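Local coordinates for protein alkaline phosphatase D (Bacillus subtilis, PDB 2YEQ) that hydrolyses phosphate esters as an alkaline phosphatase and phosphodiesterase, using an active site that holds iron and calcium, at residues D209-E212 / V213-Y217; V146-L149 / G150-Y154; L276-R279 / Q280-D284; I221-K224 / G225-V228. All blocks are in the same frame, centred on the assembly; numbering follows the deposited sequence.

Contact 1. Residues D209-E212 / V213-Y217; sequences DDHE and VENNY. With CA (calcium ion), chain B; CA (calcium ion), chain C; NA (sodium ion), chain D.
Asp210 and Asn216 are joined twice, by a hydrogen bond and by a metal. Asn216 N points at the anti lone pair of Asp210 OD2 (2.8 Å, nearly straight at 167°), and that oxygen binds a calcium ion at 2.3 Å, together with Asn215 OD1 and Asn216 OD1. Asp210 OD1 lies 2.4 Å from a second calcium, shared with Asp209 OD2, so one side chain spans two ions; this site shares Asp151 with the iron and belongs to the metal centre of the phosphatase. Asp209 OD1 makes a salt bridge to Arg279. CG of Asp210, set between the backbone N and carbonyl carbon (chi1 49°), puts OD2 beside Asn216 N in the type II beta turn Glu214-Tyr217. Packing here is close: Val213 N donates to Asp210 O (2.9 Å), Glu214 N adds a weak bond there, and Tyr217 brings its ring edge up to that carbonyl. His211 lies alongside Asn215, ring and amide planes 21° apart, while Glu155 takes His211 ND1 and Glu223 takes Asn215 ND2. The looser side, still buried, is at Glu214, whose OE2 reaches a sodium ion with three water ligands. The loop follows strand 203-206; Val213 packs on Phe231, Ala238 and Tyr239 of helix 228-245.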
loop_
_atom_site.group_PDB
_atom_site.type_symbol
_atom_site.label_atom_id
_atom_site.label_comp_id
_atom_site.label_asym_id
_atom_site.label_seq_id
_atom_site.Cartn_x
_atom_site.Cartn_y
_atom_site.Cartn_z
ATOM N N ASP A 209 -3.163 5.441 -0.934
ATOM C CA ASP A 209 -2.845 6.296 -2.071
ATOM C C ASP A 209 -4.145 7.001 -2.485
ATOM O O ASP A 209 -4.892 7.441 -1.597
ATOM C CB ASP A 209 -2.187 5.530 -3.235
ATOM C CG ASP A 209 -1.577 6.472 -4.292
ATOM O OD1 ASP A 209 -1.032 7.548 -3.904
ATOM O OD2 ASP A 209 -1.696 6.146 -5.527
ATOM N N ASP A 210 -4.435 7.112 -3.773
ATOM C CA ASP A 210 -5.574 7.962 -4.212
ATOM C C ASP A 210 -6.919 7.277 -4.158
ATOM O O ASP A 210 -7.902 7.906 -3.765
ATOM C CB ASP A 210 -5.376 8.587 -5.609
ATOM C CG ASP A 210 -4.937 7.606 -6.665
ATOM O OD1 ASP A 210 -4.358 6.534 -6.316
ATOM O OD2 ASP A 210 -5.157 7.893 -7.866
ATOM N N HIS A 211 -6.970 5.997 -4.541
ATOM C CA HIS A 211 -8.237 5.335 -4.738
ATOM C C HIS A 211 -9.001 4.971 -3.474
ATOM O O HIS A 211 -10.185 4.630 -3.558
ATOM C CB HIS A 211 -8.089 4.151 -5.665
ATOM C CG HIS A 211 -7.934 4.525 -7.106
ATOM N ND1 HIS A 211 -8.966 5.052 -7.859
ATOM C CD2 HIS A 211 -6.882 4.385 -7.952
ATOM C CE1 HIS A 211 -8.557 5.204 -9.109
ATOM N NE2 HIS A 211 -7.291 4.826 -9.187
ATOM N N GLU A 212 -8.368 5.101 -2.305
ATOM C CA GLU A 212 -9.110 5.059 -1.059
ATOM C C GLU A 212 -10.115 6.245 -0.946
ATOM O O GLU A 212 -11.011 6.201 -0.107
ATOM C CB GLU A 212 -8.161 5.117 0.114
ATOM C CG GLU A 212 -7.508 3.761 0.399
ATOM C CD GLU A 212 -6.172 3.501 -0.309
ATOM O OE1 GLU A 212 -5.766 4.219 -1.265
ATOM O OE2 GLU A 212 -5.518 2.498 0.114
ATOM N N VAL A 213 -9.899 7.307 -1.742
ATOM C CA VAL A 213 -10.861 8.425 -1.852
ATOM C C VAL A 213 -11.363 8.549 -3.259
ATOM O O VAL A 213 -12.520 8.218 -3.547
ATOM C CB VAL A 213 -10.294 9.757 -1.363
ATOM C CG1 VAL A 213 -11.479 10.805 -1.242
ATOM C CG2 VAL A 213 -9.564 9.595 -0.039
ATOM N N GLU A 214 -10.509 9.029 -4.156
ATOM C CA GLU A 214 -10.874 9.172 -5.554
ATOM C C GLU A 214 -9.614 9.320 -6.373
ATOM O O GLU A 214 -8.647 9.919 -5.906
ATOM C CB GLU A 214 -11.800 10.401 -5.806
ATOM C CG GLU A 214 -12.288 10.453 -7.288
ATOM C CD GLU A 214 -13.112 11.717 -7.694
ATOM O OE1 GLU A 214 -12.795 12.807 -7.182
ATOM O OE2 GLU A 214 -14.031 11.581 -8.571
ATOM N N ASN A 215 -9.656 8.828 -7.607
ATOM C CA ASN A 215 -8.508 8.902 -8.513
ATOM C C ASN A 215 -7.813 10.273 -8.578
ATOM O O ASN A 215 -8.460 11.309 -8.847
ATOM C CB ASN A 215 -8.917 8.534 -9.943
ATOM C CG ASN A 215 -7.712 8.325 -10.857
ATOM O OD1 ASN A 215 -6.815 7.520 -10.545
ATOM N ND2 ASN A 215 -7.688 9.034 -11.994
ATOM N N ASN A 216 -6.494 10.245 -8.368
ATOM C CA ASN A 216 -5.587 11.381 -8.544
ATOM C C ASN A 216 -5.958 12.640 -7.788
ATOM O O ASN A 216 -5.657 13.756 -8.243
ATOM C CB ASN A 216 -5.403 11.702 -10.033
ATOM C CG ASN A 216 -4.446 10.708 -10.745
ATOM O OD1 ASN A 216 -4.475 9.527 -10.469
ATOM N ND2 ASN A 216 -3.618 11.209 -11.675
ATOM N N TYR A 217 -6.562 12.475 -6.617
ATOM C CA TYR A 217 -6.767 13.590 -5.750
ATOM C C TYR A 217 -5.444 14.157 -5.257
ATOM O O TYR A 217 -4.420 13.451 -5.182
ATOM C CB TYR A 217 -7.718 13.261 -4.598
ATOM C CG TYR A 217 -7.199 12.692 -3.296
ATOM C CD1 TYR A 217 -6.819 13.512 -2.263
ATOM C CD2 TYR A 217 -7.179 11.299 -3.071
ATOM C CE1 TYR A 217 -6.425 13.008 -1.048
ATOM C CE2 TYR A 217 -6.773 10.770 -1.855
ATOM C CZ TYR A 217 -6.390 11.600 -0.854
ATOM O OH TYR A 217 -5.993 11.088 0.358
HETATM CA CA CA B . -4.547 7.229 -9.964
HETATM CA CA CA C . -2.853 4.863 -7.043
HETATM NA NA NA D . -15.028 10.081 -10.021
HETATM O O HOH W 1 -6.153 8.468 0.503
HETATM O O HOH W 2 -16.519 11.712 -10.063
HETATM O O HOH W 3 -13.638 11.219 -11.436
HETATM O O HOH W 4 -13.452 8.475 -10.016
HETATM O O HOH W 5 -1.662 3.073 -5.633
HETATM O O HOH W 6 -4.097 6.557 -12.042
#

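Contact 2. Residues V146-L149 / G150-Y154; sequences VFHL and GDYIY. With FE (Fe (III) ion), chain E; CA (calcium ion), chain C.
His148 and Gly150 meet where the chain leaves its strand and bends, Gly150 having a positive phi of 131° that would drive a side-chain carbon into Leu149 O. Gly150 N donates back to His148 ND1 (3.3 Å), approaching from a position tilted out of the ring plane, and Gly150 O lies 3.0 Å from His148 CE1 at the ring edge. CG of His148 stands anti to the backbone N (chi1 -159°), which turns the imidazole under the bend and beside the main chain of Tyr152. Over one ring face comes the edge of Tyr152: CD2 of Tyr152 sits above the centre, 3.7 Å from His148 NE2, and the planes meet at 65°, an edge-to-face aromatic pair. An alanine at His148 is likely to leave Gly150 N without its acceptor and the Tyr152 edge without a ring to rest on.

The bend carries the sequence Gly-Asp-Tyr-Ile-Tyr, which matches the GDXXY metal motif of purple acid phosphatases. Asp151 OD2 bridges the two metals, binding iron and lying 2.5 Å from calcium, and Tyr154 OH reaches the iron at 2.0 Å; Cys124 and His382 are further iron ligands. His211 is a second-shell partner of Asp151. Strand 145-148 runs between strands 117-122 and 203-206, with backbone bonds to both, while Gln125 holds the polar end of His148. Tyr152 packs on Trp204 of strand 203-206 and on Arg190 of helix 179-190, and its hydroxyl bonds to His199.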
loop_
_atom_site.group_PDB
_atom_site.type_symbol
_atom_site.label_atom_id
_atom_site.label_comp_id
_atom_site.label_asym_id
_atom_site.label_seq_id
_atom_site.Cartn_x
_atom_site.Cartn_y
_atom_site.Cartn_z
ATOM N N VAL A 146 3.598 -7.125 6.933
ATOM C CA VAL A 146 3.171 -6.773 5.602
ATOM C C VAL A 146 2.936 -5.252 5.566
ATOM O O VAL A 146 2.416 -4.679 6.540
ATOM C CB VAL A 146 1.865 -7.503 5.223
ATOM C CG1 VAL A 146 1.284 -6.976 3.923
ATOM C CG2 VAL A 146 2.128 -9.004 5.109
ATOM N N PHE A 147 3.335 -4.631 4.452
ATOM C CA PHE A 147 2.998 -3.233 4.134
ATOM C C PHE A 147 1.995 -3.166 3.006
ATOM O O PHE A 147 2.110 -3.864 2.007
ATOM C CB PHE A 147 4.238 -2.453 3.640
ATOM C CG PHE A 147 5.241 -2.171 4.703
ATOM C CD1 PHE A 147 5.116 -1.067 5.512
ATOM C CD2 PHE A 147 6.350 -3.000 4.876
ATOM C CE1 PHE A 147 6.042 -0.792 6.489
ATOM C CE2 PHE A 147 7.300 -2.721 5.863
ATOM C CZ PHE A 147 7.138 -1.621 6.665
ATOM N N HIS A 148 0.983 -2.320 3.152
ATOM C CA HIS A 148 0.141 -1.996 2.028
ATOM C C HIS A 148 0.385 -0.525 1.682
ATOM O O HIS A 148 0.395 0.333 2.557
ATOM C CB HIS A 148 -1.331 -2.293 2.311
ATOM C CG HIS A 148 -2.135 -2.445 1.066
ATOM N ND1 HIS A 148 -2.544 -1.365 0.317
ATOM C CD2 HIS A 148 -2.572 -3.540 0.416
ATOM C CE1 HIS A 148 -3.194 -1.797 -0.747
ATOM N NE2 HIS A 148 -3.228 -3.116 -0.712
ATOM N N LEU A 149 0.621 -0.261 0.403
ATOM C CA LEU A 149 1.092 1.056 -0.052
ATOM C C LEU A 149 0.046 1.846 -0.843
ATOM O O LEU A 149 0.377 2.881 -1.438
ATOM C CB LEU A 149 2.339 0.908 -0.921
ATOM C CG LEU A 149 3.530 0.209 -0.248
ATOM C CD1 LEU A 149 4.728 0.189 -1.223
ATOM C CD2 LEU A 149 3.891 0.831 1.087
ATOM N N GLY A 150 -1.186 1.339 -0.893
ATOM C CA GLY A 150 -2.348 2.136 -1.398
ATOM C C GLY A 150 -3.208 1.426 -2.422
ATOM O O GLY A 150 -2.874 0.338 -2.901
ATOM N N ASP A 151 -4.312 2.098 -2.786
ATOM C CA ASP A 151 -5.344 1.574 -3.625
ATOM C C ASP A 151 -5.809 0.226 -3.060
ATOM O O ASP A 151 -5.967 -0.740 -3.781
ATOM C CB ASP A 151 -4.905 1.465 -5.076
ATOM C CG ASP A 151 -4.662 2.825 -5.745
ATOM O OD1 ASP A 151 -4.764 3.865 -5.079
ATOM O OD2 ASP A 151 -4.307 2.810 -6.963
ATOM N N TYR A 152 -6.021 0.209 -1.751
ATOM C CA TYR A 152 -6.631 -0.929 -1.078
ATOM C C TYR A 152 -8.088 -1.134 -1.494
ATOM O O TYR A 152 -8.555 -2.280 -1.538
ATOM C CB TYR A 152 -6.533 -0.737 0.416
ATOM C CG TYR A 152 -6.907 -1.933 1.250
ATOM C CD1 TYR A 152 -8.238 -2.236 1.508
ATOM C CD2 TYR A 152 -5.923 -2.745 1.827
ATOM C CE1 TYR A 152 -8.593 -3.332 2.310
ATOM C CE2 TYR A 152 -6.275 -3.856 2.639
ATOM C CZ TYR A 152 -7.615 -4.134 2.867
ATOM O OH TYR A 152 -7.974 -5.207 3.646
ATOM N N ILE A 153 -8.812 -0.035 -1.754
ATOM C CA ILE A 153 -10.088 -0.080 -2.474
ATOM C C ILE A 153 -10.020 0.853 -3.668
ATOM O O ILE A 153 -9.110 1.676 -3.736
ATOM C CB ILE A 153 -11.296 0.361 -1.606
ATOM C CG1 ILE A 153 -11.156 1.835 -1.176
ATOM C CG2 ILE A 153 -11.463 -0.563 -0.388
ATOM C CD1 ILE A 153 -12.476 2.468 -0.680
ATOM N N TYR A 154 -10.952 0.680 -4.612
ATOM C CA TYR A 154 -11.185 1.621 -5.698
ATOM C C TYR A 154 -12.634 2.118 -5.538
ATOM O O TYR A 154 -13.481 1.408 -4.969
ATOM C CB TYR A 154 -10.966 0.995 -7.087
ATOM C CG TYR A 154 -9.498 0.756 -7.413
ATOM C CD1 TYR A 154 -8.754 -0.212 -6.715
ATOM C CD2 TYR A 154 -8.847 1.521 -8.366
ATOM C CE1 TYR A 154 -7.414 -0.428 -6.978
ATOM C CE2 TYR A 154 -7.487 1.319 -8.656
ATOM C CZ TYR A 154 -6.772 0.356 -7.940
ATOM O OH TYR A 154 -5.456 0.124 -8.212
HETATM FE FE FE E . -3.902 1.347 -8.486
HETATM CA CA CA C . -2.853 4.863 -7.043
HETATM O O HOH W 5 -1.662 3.073 -5.633
#

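Contact 3. Residues L276-R279 / Q280-D284; sequences LDTR and QYRDD. With NA (sodium ion), chain F; EDO (1,2-ethanediol), chain L.
Asp277 OD1 gathers two backbone donors in an Asx turn: Arg279 N at 3.2 Å and, across the contact, Gln280 N at 3.1 Å. Both donors come from the same face of the carboxylate plane, so a single oxygen ties down the start of the loop. One step on, Arg282 NE donates to Thr278 O at 2.8 Å, almost straight (168°) and in the carbonyl plane, which fixes the rotation of the guanidinium about its chain. CG of Arg282 lies between its backbone N and carbonyl carbon (chi1 64°), and the chain bends twice more to fold back on the preceding residues. That fold brings the two arginines flat together. Arg279 NH1 sits over the centre of the Arg282 guanidinium, 3.4 Å from its CZ, with the planes only 8° apart.

Waters complete this inner layer: one bridges Asp277 O and Tyr281 N, and another bonds both Asp277 OD2 and Tyr281 OH. A third links two side chains, donating to Thr278 OG1 at 2.6 Å and accepting from Arg282 NH2 at 2.8 Å. Farther out, Gln331 bonds to Thr278 OG1. Asp350 makes salt bridges to both Arg279 NH1 and Arg282 NH1, and its charge probably helps to hold the parallel pair. The stack also reaches the second shell of the metal centre, where Arg279 NE lies 2.8 Å from OD1 of the calcium ligand Asp209.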
loop_
_atom_site.group_PDB
_atom_site.type_symbol
_atom_site.label_atom_id
_atom_site.label_comp_id
_atom_site.label_asym_id
_atom_site.label_seq_id
_atom_site.Cartn_x
_atom_site.Cartn_y
_atom_site.Cartn_z
ATOM N N LEU A 276 5.095 7.081 4.637
ATOM C CA LEU A 276 4.746 8.402 4.175
ATOM C C LEU A 276 3.287 8.471 3.714
ATOM O O LEU A 276 2.599 7.420 3.481
ATOM C CB LEU A 276 5.645 8.808 3.009
ATOM C CG LEU A 276 7.165 8.685 3.223
ATOM C CD1 LEU A 276 7.925 9.240 1.999
ATOM C CD2 LEU A 276 7.615 9.339 4.513
ATOM N N ASP A 277 2.838 9.718 3.573
ATOM C CA ASP A 277 1.525 10.063 3.022
ATOM C C ASP A 277 1.731 11.158 1.991
ATOM O O ASP A 277 1.918 12.323 2.336
ATOM C CB ASP A 277 0.620 10.492 4.186
ATOM C CG ASP A 277 -0.822 10.854 3.751
ATOM O OD1 ASP A 277 -1.129 10.892 2.543
ATOM O OD2 ASP A 277 -1.623 11.081 4.679
ATOM N N THR A 278 1.725 10.769 0.720
ATOM C CA THR A 278 1.997 11.674 -0.367
ATOM C C THR A 278 0.720 12.168 -1.059
ATOM O O THR A 278 0.806 12.764 -2.127
ATOM C CB THR A 278 2.941 11.024 -1.415
ATOM O OG1 THR A 278 2.331 9.841 -1.980
ATOM C CG2 THR A 278 4.332 10.663 -0.761
ATOM N N ARG A 279 -0.446 11.880 -0.470
ATOM C CA ARG A 279 -1.733 12.377 -0.972
ATOM C C ARG A 279 -2.322 13.505 -0.165
ATOM O O ARG A 279 -2.845 14.454 -0.753
ATOM C CB ARG A 279 -2.802 11.272 -1.003
ATOM C CG ARG A 279 -2.648 10.319 -2.136
ATOM C CD ARG A 279 -2.891 10.897 -3.479
ATOM N NE ARG A 279 -2.398 9.977 -4.492
ATOM C CZ ARG A 279 -2.196 10.255 -5.773
ATOM N NH1 ARG A 279 -2.489 11.461 -6.302
ATOM N NH2 ARG A 279 -1.685 9.320 -6.555
ATOM N N GLN A 280 -2.335 13.363 1.155
ATOM C CA GLN A 280 -3.177 14.208 2.006
ATOM C C GLN A 280 -2.766 15.716 2.022
ATOM O O GLN A 280 -3.605 16.606 2.329
ATOM C CB GLN A 280 -3.181 13.662 3.424
ATOM C CG GLN A 280 -4.171 14.353 4.365
ATOM C CD GLN A 280 -4.253 13.707 5.720
ATOM O OE1 GLN A 280 -3.662 12.623 5.982
ATOM N NE2 GLN A 280 -4.989 14.339 6.597
ATOM N N TYR A 281 -1.486 15.969 1.749
ATOM C CA TYR A 281 -0.902 17.293 1.870
ATOM C C TYR A 281 -0.312 17.821 0.573
ATOM O O TYR A 281 0.138 18.964 0.534
ATOM C CB TYR A 281 0.179 17.299 2.938
ATOM C CG TYR A 281 -0.162 16.519 4.173
ATOM C CD1 TYR A 281 -1.032 17.021 5.136
ATOM C CD2 TYR A 281 0.387 15.251 4.382
ATOM C CE1 TYR A 281 -1.349 16.281 6.267
ATOM C CE2 TYR A 281 0.087 14.521 5.494
ATOM C CZ TYR A 281 -0.781 15.023 6.446
ATOM O OH TYR A 281 -1.044 14.246 7.569
ATOM N N ARG A 282 -0.351 17.037 -0.496
ATOM C CA ARG A 282 0.339 17.418 -1.698
ATOM C C ARG A 282 -0.325 18.577 -2.454
ATOM O O ARG A 282 -1.567 18.724 -2.447
ATOM C CB ARG A 282 0.507 16.237 -2.649
ATOM C CG ARG A 282 -0.781 15.648 -3.199
ATOM C CD ARG A 282 -0.606 15.156 -4.591
ATOM N NE ARG A 282 0.028 13.844 -4.613
ATOM C CZ ARG A 282 0.400 13.212 -5.712
ATOM N NH1 ARG A 282 0.287 13.792 -6.909
ATOM N NH2 ARG A 282 0.899 11.976 -5.617
ATOM N N ASP A 283 0.513 19.331 -3.166
ATOM C CA ASP A 283 0.031 20.300 -4.133
ATOM C C ASP A 283 -0.496 19.591 -5.365
ATOM O O ASP A 283 -0.172 18.423 -5.622
ATOM C CB ASP A 283 1.138 21.280 -4.513
ATOM C CG ASP A 283 1.440 22.283 -3.404
ATOM O OD1 ASP A 283 0.537 22.609 -2.588
ATOM O OD2 ASP A 283 2.599 22.748 -3.333
ATOM N N ASP A 284 -1.294 20.323 -6.138
ATOM C CA ASP A 284 -1.981 19.812 -7.307
ATOM C C ASP A 284 -0.959 19.388 -8.333
ATOM O O ASP A 284 0.123 20.000 -8.433
ATOM C CB ASP A 284 -2.868 20.930 -7.888
ATOM C CG ASP A 284 -3.988 20.431 -8.765
ATOM O OD1 ASP A 284 -4.312 19.197 -8.810
ATOM O OD2 ASP A 284 -4.551 21.326 -9.456
HETATM NA NA NA F . -5.230 17.539 -9.982
HETATM C C1 EDO L . 0.684 23.000 -7.674
HETATM O O1 EDO L . 0.639 22.723 -9.078
HETATM C C2 EDO L . -0.680 23.418 -7.165
HETATM O O2 EDO L . -0.770 23.293 -5.766
HETATM O O HOH W 7 0.801 14.522 1.092
HETATM O O HOH W 8 -0.862 11.494 7.324
HETATM O O HOH W 9 0.544 9.811 -3.808
HETATM O O HOH W 10 -7.246 18.410 -10.621
HETATM O O HOH W 11 -6.345 16.451 -8.351
HETATM O O HOH W 12 -5.562 15.620 -11.249
HETATM O O HOH W 13 -4.030 18.509 -11.734
#

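Contact 4. Residues I221-K224 / G225-V228; sequences IPEK and GQSV. With PE5 (3,6,9,12,15,18,21,24-octaoxahexacosan-1-ol), chain G.
Pro222 turns its ring toward the returning chain at Gln226, and CG of Pro222 meets both the backbone and the side chain there: it lies 3.4 Å from Gln226 O and 3.7 Å from Gln226 CB. Val228 crosses the proline at about a right angle, its CG2 4.0 Å from Pro222 CD, an apolar touch between the two arms of the loop.

Glu223 and Gln226 run side by side and point the same way, with carboxylate and amide planes 51° apart, and so share one flank of the turn. CG of Gln226 lies beside its backbone N, anti to the carbonyl carbon (chi1 -66°), which sets it 3.2 Å from Glu223 O. A glycine here, lacking CB and CG, would probably leave Pro222 CG without its side-chain neighbour and open a gap beside Glu223.

The backbone between them is a type I' beta turn from Glu223 to Gln226, with positive phi at Lys224 and Gly225 (60° at the glycine); its closing bond, Gln226 N to Glu223 O at 3.3 Å, is weak. A water adds a second link by donating to Pro222 O (2.9 Å) and Gln226 O (3.0 Å). Lys224 NZ bonds to Asn511 OD1, and Glu223 has its partner in Asn215. Ser227 is the N-cap of helix 228-245, its hydroxyl capping Ala230 N, so the loop that follows strand 203-206 runs through this turn straight into that helix.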
loop_
_atom_site.group_PDB
_atom_site.type_symbol
_atom_site.label_atom_id
_atom_site.label_comp_id
_atom_site.label_asym_id
_atom_site.label_seq_id
_atom_site.Cartn_x
_atom_site.Cartn_y
_atom_site.Cartn_z
ATOM N N ILE A 221 -8.070 18.898 -3.566
ATOM C CA ILE A 221 -8.404 19.098 -4.950
ATOM C C ILE A 221 -8.673 17.780 -5.670
ATOM O O ILE A 221 -7.733 16.983 -5.880
ATOM C CB ILE A 221 -7.276 19.834 -5.693
ATOM C CG1 ILE A 221 -6.905 21.137 -4.988
ATOM C CG2 ILE A 221 -7.664 20.101 -7.116
ATOM C CD1 ILE A 221 -5.676 21.810 -5.618
ATOM N N PRO A 222 -9.917 17.551 -6.105
ATOM C CA PRO A 222 -10.216 16.356 -6.901
ATOM C C PRO A 222 -9.811 16.525 -8.341
ATOM O O PRO A 222 -9.571 17.644 -8.812
ATOM C CB PRO A 222 -11.754 16.232 -6.804
ATOM C CG PRO A 222 -12.203 17.683 -6.742
ATOM C CD PRO A 222 -11.130 18.388 -5.913
ATOM N N GLU A 223 -9.743 15.408 -9.046
ATOM C CA GLU A 223 -9.421 15.378 -10.443
ATOM C C GLU A 223 -10.529 16.002 -11.315
ATOM O O GLU A 223 -11.688 16.115 -10.899
ATOM C CB GLU A 223 -9.190 13.929 -10.901
ATOM C CG GLU A 223 -10.415 13.006 -10.860
ATOM C CD GLU A 223 -10.200 11.679 -11.603
ATOM O OE1 GLU A 223 -9.133 11.545 -12.255
ATOM O OE2 GLU A 223 -11.094 10.777 -11.539
ATOM N N LYS A 224 -10.151 16.355 -12.536
ATOM C CA LYS A 224 -11.072 16.724 -13.608
ATOM C C LYS A 224 -11.963 17.929 -13.277
ATOM O O LYS A 224 -13.135 17.951 -13.652
ATOM C CB LYS A 224 -11.935 15.515 -13.982
ATOM C CG LYS A 224 -11.129 14.270 -14.398
ATOM C CD LYS A 224 -10.734 14.335 -15.834
ATOM C CE LYS A 224 -10.062 13.046 -16.298
ATOM N NZ LYS A 224 -8.573 13.194 -16.387
ATOM N N GLY A 225 -11.420 18.890 -12.545
ATOM C CA GLY A 225 -12.128 20.139 -12.221
ATOM C C GLY A 225 -13.423 19.951 -11.454
ATOM O O GLY A 225 -14.360 20.731 -11.595
ATOM N N GLN A 226 -13.483 18.926 -10.614
ATOM C CA GLN A 226 -14.666 18.688 -9.796
ATOM C C GLN A 226 -14.661 19.605 -8.598
ATOM O O GLN A 226 -13.682 20.322 -8.361
ATOM C CB GLN A 226 -14.706 17.222 -9.389
ATOM C CG GLN A 226 -14.911 16.324 -10.585
ATOM C CD GLN A 226 -14.895 14.848 -10.195
ATOM O OE1 GLN A 226 -13.851 14.279 -9.910
ATOM N NE2 GLN A 226 -16.053 14.253 -10.138
ATOM N N SER A 227 -15.750 19.587 -7.834
ATOM C CA SER A 227 -15.936 20.531 -6.744
ATOM C C SER A 227 -15.104 20.196 -5.517
ATOM O O SER A 227 -15.205 19.078 -4.986
ATOM C CB SER A 227 -17.405 20.588 -6.352
ATOM O OG SER A 227 -17.587 21.060 -5.047
ATOM N N VAL A 228 -14.330 21.188 -5.055
ATOM C CA VAL A 228 -13.537 21.075 -3.847
ATOM C C VAL A 228 -14.444 20.920 -2.617
ATOM O O VAL A 228 -14.220 20.070 -1.717
ATOM C CB VAL A 228 -12.586 22.299 -3.692
ATOM C CG1 VAL A 228 -12.056 22.389 -2.265
ATOM C CG2 VAL A 228 -11.450 22.236 -4.731
HETATM C C48 PE5 G . -7.277 15.918 -13.513
HETATM C C50 PE5 G . -7.147 16.745 -14.798
HETATM O O1 PE5 G . -7.002 18.150 -14.511
HETATM C C1 PE5 G . -8.191 18.915 -14.755
HETATM O O HOH W 14 -10.832 20.241 -9.194
#

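Contacts 1, 2 and 3 are buried, whereas contact 4 is only partly so, about 24 Å from the chain centre to its own centre. Contacts 1 and 2 supply acidic ligands to the same calcium, and contact 2 adds the iron; their centres lie about 11 Å apart. Contact 3 has no ligand for those ions but touches contact 1 through Arg279, which makes a salt bridge to Asp209, and its own sodium at Asp284 is a separate, more watery site. Contacts 1 and 4 belong to one loop between strand 203-206 and helix 228-245. Along that loop the chemistry shifts from metal-bound oxygens to a glycine-containing turn with proline packing and a bridging water.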